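Local coordinates for LasR-specific antiactivator QslA domain-containing protein (Pseudomonas aeruginosa, PDB 4NG2), which probably restrains quorum sensing by acting as an antiactivator directed against the transcription factor LasR, at residues K57-R60 with Q61-W65. Numbering follows the deposited sequence.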
loop_
_atom_site.group_PDB
_atom_site.type_symbol
_atom_site.label_atom_id
_atom_site.label_comp_id
_atom_site.label_asym_id
_atom_site.label_seq_id
_atom_site.Cartn_x
_atom_site.Cartn_y
_atom_site.Cartn_z
ATOM N N LYS E 57 7.177 16.124 11.140
ATOM C CA LYS E 57 6.129 17.123 10.958
ATOM C C LYS E 57 4.777 16.442 10.947
ATOM O O LYS E 57 3.803 16.953 11.486
ATOM C CB LYS E 57 6.325 17.966 9.688
ATOM C CG LYS E 57 5.385 19.195 9.623
ATOM C CD LYS E 57 5.543 20.000 8.322
ATOM C CE LYS E 57 6.972 20.530 8.129
ATOM N NZ LYS E 57 7.066 21.527 7.014
ATOM N N GLY E 58 4.720 15.272 10.336
ATOM C CA GLY E 58 3.497 14.491 10.363
ATOM C C GLY E 58 3.172 13.918 11.737
ATOM O O GLY E 58 2.000 13.771 12.076
ATOM N N VAL E 59 4.187 13.558 12.521
ATOM C CA VAL E 59 3.925 13.063 13.872
ATOM C C VAL E 59 3.398 14.200 14.753
ATOM O O VAL E 59 2.298 14.109 15.302
ATOM C CB VAL E 59 5.162 12.413 14.524
ATOM C CG1 VAL E 59 4.841 12.011 15.957
ATOM C CG2 VAL E 59 5.601 11.199 13.732
ATOM N N ARG E 60 4.164 15.284 14.858
ATOM C CA ARG E 60 3.724 16.436 15.641
ATOM C C ARG E 60 2.366 16.964 15.192
ATOM O O ARG E 60 1.495 17.246 16.015
ATOM C CB ARG E 60 4.757 17.575 15.618
ATOM C CG ARG E 60 4.332 18.772 16.477
ATOM C CD ARG E 60 5.394 19.860 16.533
ATOM N NE ARG E 60 6.529 19.501 17.389
ATOM C CZ ARG E 60 7.699 20.142 17.397
ATOM N NH1 ARG E 60 7.905 21.179 16.592
ATOM N NH2 ARG E 60 8.667 19.745 18.209
ATOM N N GLN E 61 2.187 17.109 13.887
ATOM C CA GLN E 61 0.929 17.622 13.380
ATOM C C GLN E 61 -0.244 16.846 13.938
ATOM O O GLN E 61 -1.263 17.423 14.268
ATOM C CB GLN E 61 0.869 17.554 11.859
ATOM C CG GLN E 61 -0.360 18.226 11.339
ATOM C CD GLN E 61 -0.469 19.618 11.907
ATOM O OE1 GLN E 61 0.105 20.577 11.365
ATOM N NE2 GLN E 61 -1.176 19.739 13.031
ATOM N N ALA E 62 -0.097 15.530 14.003
ATOM C CA ALA E 62 -1.166 14.639 14.469
ATOM C C ALA E 62 -1.354 14.685 15.991
ATOM O O ALA E 62 -2.481 14.640 16.492
ATOM C CB ALA E 62 -0.886 13.203 14.016
ATOM N N GLU E 63 -0.247 14.755 16.724
ATOM C CA GLU E 63 -0.336 14.989 18.169
ATOM C C GLU E 63 -1.007 16.328 18.512
ATOM O O GLU E 63 -1.955 16.351 19.300
ATOM C CB GLU E 63 1.023 14.839 18.851
ATOM C CG GLU E 63 1.476 13.400 18.864
ATOM C CD GLU E 63 2.759 13.193 19.609
ATOM O OE1 GLU E 63 2.917 12.117 20.214
ATOM O OE2 GLU E 63 3.614 14.097 19.581
ATOM N N ASN E 64 -0.540 17.427 17.908
ATOM C CA ASN E 64 -1.180 18.724 18.106
ATOM C C ASN E 64 -2.698 18.619 18.043
ATOM O O ASN E 64 -3.392 19.224 18.849
ATOM C CB ASN E 64 -0.708 19.762 17.086
ATOM C CG ASN E 64 0.703 20.252 17.355
ATOM O OD1 ASN E 64 1.350 19.829 18.314
ATOM N ND2 ASN E 64 1.195 21.130 16.493
ATOM N N TRP E 65 -3.230 17.857 17.096
ATOM C CA TRP E 65 -4.692 17.784 16.992
ATOM C C TRP E 65 -5.244 16.921 18.113
ATOM O O TRP E 65 -6.340 17.169 18.626
ATOM C CB TRP E 65 -5.146 17.241 15.632
ATOM C CG TRP E 65 -6.651 17.178 15.453
ATOM C CD1 TRP E 65 -7.468 18.148 14.924
ATOM C CD2 TRP E 65 -7.506 16.083 15.790
ATOM N NE1 TRP E 65 -8.772 17.718 14.917
ATOM C CE2 TRP E 65 -8.818 16.453 15.447
ATOM C CE3 TRP E 65 -7.286 14.821 16.350
ATOM C CZ2 TRP E 65 -9.908 15.603 15.653
ATOM C CZ3 TRP E 65 -8.364 13.984 16.555
ATOM C CH2 TRP E 65 -9.659 14.377 16.213
#
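Two successive turns of helix 52-66 meet here, Lys57 to Arg60 supplying the carbonyls and Gln61 to Asn64 the amides of an alpha-helical backbone. Asn64 N bonds to Arg60 O at 2.8 Å and is almost straight, with an N-H...O angle of 170°; Glu63 N reaches Val59 O at 3.0 Å in much the same way. Gln61 N approaches Lys57 O at 2.9 Å, tilted 34° from the carbonyl plane. Ala62 N is less firmly held: its bond to Gly58 O is weak at 3.3 Å, and a second weak one runs to Val59 O, so that a single N-H is shared between two carbonyls.

On the solvent-facing side, Arg60 and Asn64 lie one turn apart. The Asn64 side chain leans back along the helix because its CG sits beside the backbone N (chi1 -73°), which brings OD1 to 3.7 Å from Arg60 CG. The amide therefore rests against the aliphatic part of the arginine at CG, while the guanidinium lies further out and does not stack on it. Glu63 also folds back, setting its CG 3.7 Å from Val59 O; beyond CG the chain is extended, and OE1 forms a long, weak ion pair with Arg101.

Ala62, buried on the far side of the helix from Arg60, packs on Phe98 and Arg101 of helix 88-107. Val59 and Gln61, partly exposed on the flanks, touch Ala97 and Phe94 of that helix, and Gln61 also reaches Ala77 of helix 74-83. Trp65, also buried, packs on Leu74 and on Gln103 of the second subunit. The whole is characteristic of an amphipathic alpha-helix with i to i+4 bonding, laid against the neighbouring helices of the QslA domain.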